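Local coordinates for glutaredoxin-like protein NrdH (Escherichia coli, PDB 1H75) that probably carries electrons to the NrdEF ribonucleotide reductase system, using a redox-active disulfide, at residues M30-V33 with D34-P37; N9-V12 with Q13-A16. All coordinates share one frame; numbering follows the deposited sequence.

Contact 1 of 2, residues M30-V33 with D34-P37; sequences MINV and DRVP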
ATOM      1  N   MET A  30      -1.016   6.204   5.290  1.00 22.07           N
ATOM      2  CA  MET A  30       0.208   6.080   4.532  1.00 23.14           C
ATOM      3  C   MET A  30       1.376   6.158   5.482  1.00 23.08           C
ATOM      4  O   MET A  30       1.321   6.871   6.486  1.00 23.02           O
ATOM      5  CB  MET A  30       0.314   7.189   3.497  1.00 26.62           C
ATOM      6  CG  MET A  30      -0.783   7.150   2.461  1.00 30.40           C
ATOM      7  SD  MET A  30      -0.544   8.454   1.274  1.00 36.99           S
ATOM      8  CE  MET A  30       0.083   7.521  -0.116  1.00 36.03           C
ATOM      9  N   ILE A  31       2.416   5.393   5.178  1.00 20.09           N
ATOM     10  CA  ILE A  31       3.624   5.398   5.987  1.00 19.51           C
ATOM     11  C   ILE A  31       4.786   5.476   5.032  1.00 19.18           C
ATOM     12  O   ILE A  31       5.010   4.558   4.238  1.00 18.77           O
ATOM     13  CB  ILE A  31       3.752   4.137   6.824  1.00 20.30           C
ATOM     14  CG1 ILE A  31       2.638   4.115   7.868  1.00 21.03           C
ATOM     15  CG2 ILE A  31       5.175   4.064   7.452  1.00 18.90           C
ATOM     16  CD1 ILE A  31       2.647   2.905   8.758  1.00 25.03           C
ATOM     17  N   ASN A  32       5.530   6.575   5.106  1.00 18.29           N
ATOM     18  CA  ASN A  32       6.687   6.791   4.251  1.00 17.44           C
ATOM     19  C   ASN A  32       7.853   5.952   4.783  1.00 16.77           C
ATOM     20  O   ASN A  32       8.346   6.222   5.876  1.00 17.47           O
ATOM     21  CB  ASN A  32       7.074   8.273   4.292  1.00 19.46           C
ATOM     22  CG  ASN A  32       8.153   8.614   3.297  1.00 21.49           C
ATOM     23  OD1 ASN A  32       7.943   9.448   2.410  1.00 27.64           O
ATOM     24  ND2 ASN A  32       9.316   7.977   3.423  1.00 19.67           N
ATOM     25  N   VAL A  33       8.292   4.954   4.013  1.00 17.14           N
ATOM     26  CA  VAL A  33       9.360   4.056   4.445  1.00 17.22           C
ATOM     27  C   VAL A  33      10.743   4.694   4.577  1.00 17.82           C
ATOM     28  O   VAL A  33      11.634   4.128   5.227  1.00 18.39           O
ATOM     29  CB  VAL A  33       9.461   2.801   3.520  1.00 17.53           C
ATOM     30  CG1 VAL A  33       8.134   2.038   3.550  1.00 18.30           C
ATOM     31  CG2 VAL A  33       9.811   3.199   2.104  1.00 18.47           C
ATOM     32  N   ASP A  34      10.929   5.860   3.974  1.00 17.93           N
ATOM     33  CA  ASP A  34      12.213   6.553   4.089  1.00 20.23           C
ATOM     34  C   ASP A  34      12.252   7.328   5.418  1.00 19.71           C
ATOM     35  O   ASP A  34      13.318   7.459   6.035  1.00 19.80           O
ATOM     36  CB  ASP A  34      12.413   7.480   2.881  1.00 21.32           C
ATOM     37  CG  ASP A  34      12.668   6.700   1.598  1.00 22.20           C
ATOM     38  OD1 ASP A  34      12.267   7.179   0.529  1.00 26.19           O
ATOM     39  OD2 ASP A  34      13.273   5.612   1.658  1.00 26.07           O
ATOM     40  N   ARG A  35      11.098   7.832   5.850  0.70 21.28           N
ATOM     41  CA  ARG A  35      10.984   8.570   7.114  0.70 21.73           C
ATOM     42  C   ARG A  35      10.836   7.620   8.303  0.70 20.84           C
ATOM     43  O   ARG A  35      11.080   8.007   9.451  0.70 18.90           O
ATOM     44  CB  ARG A  35       9.762   9.499   7.104  0.70 24.92           C
ATOM     45  CG  ARG A  35       9.817  10.613   6.087  0.70 30.90           C
ATOM     46  CD  ARG A  35       8.603  11.513   6.186  0.70 34.85           C
ATOM     47  NE  ARG A  35       8.536  12.221   7.464  0.70 39.46           N
ATOM     48  CZ  ARG A  35       8.148  13.487   7.582  0.70 40.46           C
ATOM     49  NH1 ARG A  35       7.800  14.168   6.500  0.70 40.97           N
ATOM     50  NH2 ARG A  35       8.105  14.071   8.772  0.70 40.36           N
ATOM     51  N   VAL A  36      10.440   6.377   8.022  1.00 19.08           N
ATOM     52  CA  VAL A  36      10.227   5.374   9.074  1.00 17.47           C
ATOM     53  C   VAL A  36      10.990   4.082   8.710  1.00 18.30           C
ATOM     54  O   VAL A  36      10.399   3.098   8.242  1.00 16.61           O
ATOM     55  CB  VAL A  36       8.703   5.067   9.220  1.00 17.14           C
ATOM     56  CG1 VAL A  36       8.451   4.214  10.453  1.00 19.21           C
ATOM     57  CG2 VAL A  36       7.911   6.357   9.311  1.00 19.09           C
ATOM     58  N   PRO A  37      12.313   4.071   8.930  1.00 16.89           N
ATOM     59  CA  PRO A  37      13.147   2.905   8.618  1.00 17.21           C
ATOM     60  C   PRO A  37      12.713   1.616   9.293  1.00 16.18           C
ATOM     61  O   PRO A  37      13.006   0.526   8.798  1.00 16.20           O
ATOM     62  CB  PRO A  37      14.545   3.341   9.059  1.00 19.58           C
ATOM     63  CG  PRO A  37      14.523   4.812   8.835  1.00 21.25           C
ATOM     64  CD  PRO A  37      13.143   5.236   9.294  1.00 19.11           C
TER
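Ile-31 and Val-36 meet methyl to methyl across a tight turn. Ile-31 CG2 lies 4.0 Å from Val-36 CG2, and the two side chains meet at a slant. Ile-31 holds CG2 anti to its own N, which sends this branch forward along the chain. Val-36 CG2 also rests 3.5 Å from Asn-32 O. That carbonyl oxygen is the hub of the turn. Asn-32 O accepts two weak hydrogen bonds, from Val-36 N at 3.0 Å and from Arg-35 N at 3.2 Å. Both are strongly bent, with N-H...O angles near 128° and 125°. The turn leaves edge strand 29-32 of a thioredoxin-type sheet and leads into helix 37-45, with Val-36 at the N-cap. Asn-32 has CG anti to its backbone N (chi1 -173°), which brings the amide end up to the backbone N atoms of Asp-34 and Arg-35. In one of its two deposited conformers, Arg-35 passes across this amide at about a right angle, with Arg-35 CG 3.8 Å from Asn-32 CG. The arginine chain then bends, and its end leads away. An alanine at Asn-32 would remove the amide, which would probably leave the backbone N atoms of Asp-34 and Arg-35 without their polar neighbour and cut the cover over Arg-35 CG. Val-33 points the other way, into the interior between Tyr-6 of strand 3-7, Ala-40 and Leu-43 of helix 37-45, and Leu-51. Asp-34 turns its carboxylate to Arg-8, where OD2 forms a salt bridge.

Contact 2 of 2, residues N9-V12 with Q13-A16; sequences NDCV and QCHA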
ATOM      1  N   ASN A   9       8.405   9.027  -1.773  1.00 32.39           N
ATOM      2  CA  ASN A   9       8.147  10.165  -2.657  1.00 34.39           C
ATOM      3  C   ASN A   9       8.796   9.861  -4.005  1.00 35.17           C
ATOM      4  O   ASN A   9       9.710   9.051  -4.084  1.00 36.06           O
ATOM      5  CB  ASN A   9       8.728  11.462  -2.067  1.00 37.17           C
ATOM      6  CG  ASN A   9       8.023  11.890  -0.777  1.00 39.59           C
ATOM      7  OD1 ASN A   9       6.834  12.204  -0.784  1.00 42.46           O
ATOM      8  ND2 ASN A   9       8.759  11.900   0.333  1.00 42.00           N
ATOM      9  N   ASP A  10       8.300  10.479  -5.070  1.00 36.59           N
ATOM     10  CA  ASP A  10       8.861  10.257  -6.401  1.00 37.03           C
ATOM     11  C   ASP A  10       8.657   8.814  -6.869  1.00 35.63           C
ATOM     12  O   ASP A  10       9.371   8.321  -7.747  1.00 35.11           O
ATOM     13  CB  ASP A  10      10.360  10.589  -6.404  1.00 40.55           C
ATOM     14  CG  ASP A  10      10.976  10.479  -7.781  1.00 43.01           C
ATOM     15  OD1 ASP A  10      10.661  11.333  -8.640  1.00 45.52           O
ATOM     16  OD2 ASP A  10      11.767   9.537  -8.009  1.00 44.99           O
ATOM     17  N   CYS A  11       7.671   8.144  -6.276  1.00 31.61           N
ATOM     18  CA  CYS A  11       7.359   6.760  -6.622  1.00 28.48           C
ATOM     19  C   CYS A  11       6.034   6.794  -7.393  1.00 26.32           C
ATOM     20  O   CYS A  11       4.972   7.056  -6.819  1.00 26.64           O
ATOM     21  CB  CYS A  11       7.261   5.922  -5.329  1.00 25.71           C
ATOM     22  SG  CYS A  11       6.462   4.284  -5.484  1.00 25.83           S
ATOM     23  N   VAL A  12       6.105   6.551  -8.699  1.00 24.13           N
ATOM     24  CA  VAL A  12       4.915   6.596  -9.551  1.00 24.48           C
ATOM     25  C   VAL A  12       3.870   5.534  -9.201  1.00 23.59           C
ATOM     26  O   VAL A  12       2.667   5.833  -9.164  1.00 23.79           O
ATOM     27  CB  VAL A  12       5.288   6.450 -11.039  1.00 24.74           C
ATOM     28  CG1 VAL A  12       4.050   6.686 -11.908  1.00 26.98           C
ATOM     29  CG2 VAL A  12       6.406   7.450 -11.390  1.00 26.50           C
ATOM     30  N   GLN A  13       4.317   4.308  -8.940  1.00 21.98           N
ATOM     31  CA  GLN A  13       3.373   3.245  -8.591  1.00 21.27           C
ATOM     32  C   GLN A  13       2.687   3.512  -7.263  1.00 20.15           C
ATOM     33  O   GLN A  13       1.551   3.063  -7.034  1.00 19.13           O
ATOM     34  CB  GLN A  13       4.076   1.880  -8.592  1.00 23.07           C
ATOM     35  CG  GLN A  13       4.467   1.461 -10.005  1.00 26.79           C
ATOM     36  CD  GLN A  13       4.939   0.026 -10.115  1.00 29.16           C
ATOM     37  OE1 GLN A  13       4.239  -0.909  -9.719  1.00 29.07           O
ATOM     38  NE2 GLN A  13       6.129  -0.158 -10.678  1.00 30.47           N
ATOM     39  N   CYS A  14       3.370   4.236  -6.378  1.00 18.84           N
ATOM     40  CA  CYS A  14       2.802   4.584  -5.085  1.00 20.14           C
ATOM     41  C   CYS A  14       1.679   5.598  -5.295  1.00 20.43           C
ATOM     42  O   CYS A  14       0.593   5.485  -4.718  1.00 19.86           O
ATOM     43  CB  CYS A  14       3.850   5.212  -4.190  1.00 22.00           C
ATOM     44  SG  CYS A  14       5.283   4.164  -3.801  1.00 21.71           S
ATOM     45  N   HIS A  15       1.961   6.613  -6.107  1.00 20.84           N
ATOM     46  CA  HIS A  15       0.965   7.645  -6.391  1.00 23.43           C
ATOM     47  C   HIS A  15      -0.241   7.034  -7.102  1.00 21.06           C
ATOM     48  O   HIS A  15      -1.394   7.355  -6.775  1.00 20.36           O
ATOM     49  CB  HIS A  15       1.589   8.761  -7.246  1.00 26.71           C
ATOM     50  CG  HIS A  15       0.655   9.895  -7.536  1.00 32.08           C
ATOM     51  ND1 HIS A  15      -0.229   9.883  -8.595  1.00 34.91           N
ATOM     52  CD2 HIS A  15       0.445  11.064  -6.884  1.00 34.42           C
ATOM     53  CE1 HIS A  15      -0.942  10.996  -8.582  1.00 35.36           C
ATOM     54  NE2 HIS A  15      -0.555  11.728  -7.554  1.00 34.24           N
ATOM     55  N   ALA A  16       0.013   6.133  -8.054  1.00 19.48           N
ATOM     56  CA  ALA A  16      -1.079   5.485  -8.780  1.00 18.63           C
ATOM     57  C   ALA A  16      -1.982   4.739  -7.793  1.00 18.51           C
ATOM     58  O   ALA A  16      -3.215   4.759  -7.898  1.00 18.25           O
ATOM     59  CB  ALA A  16      -0.525   4.513  -9.809  1.00 17.05           C
TER
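Gln-13 follows Val-12 in the first turn of helix 12-23, with its CB pointing away from residues 9-12. Beyond CG the chain runs extended. Its OE1 accepts a hydrogen bond from Phe-64 N, and the side chain also touches Pro-52. Cys-14 comes next and is covalently tied to Cys-11, with Cys-14 SG to Cys-11 SG at 2.1 Å. The disulfide torsion is 77°, a right-handed twist. Cys-11 has SG anti to its backbone N, whereas Cys-14 has SG beside its N and anti to its carbonyl carbon. These two choices bring the sulfurs together over one short turn. This is the redox-active CxxC site of the thioredoxin fold, set at the start of a helix, with Cys-11 as the N-cap residue. Cys-14 is the buried partner, packed against Leu-51 and Pro-52. Cys-14 N gives a weak hydrogen bond to Cys-11 O, 3.3 Å long. His-15 N makes the better bond to Cys-11 O, at 3.1 Å and with an N-H...O angle of 162°. His-15 CB passes 3.8 Å from Cys-11 O, and the imidazole then leads away from the turn. Ala-16 N closes the next helical step on Val-12 O at 2.9 Å, almost as straight at 161°. The methyl of Ala-16, its CB, reaches Val-12 O at 3.5 Å and also packs on Phe-64.

In the fold
Contact 2 comes first in the chain and contains the redox-active disulfide. Contact 1 follows after helix 12-23 and begins within strand 29-32. Their centres are about 13 Å apart. Both lie where a strand gives way to a helix: residues 9-16 follow strand 3-7, and residues 30-37 span the end of its parallel neighbour, strand 29-32. The two turns therefore sit at the same end of the sheet. They touch through the amide ends of Asn-9 and Asn-32. Val-33 CG2 comes within 7.5 Å of Cys-14 SG without touching it. Leu-51 touches both Val-33 of contact 1 and Cys-14 of contact 2, and so links them.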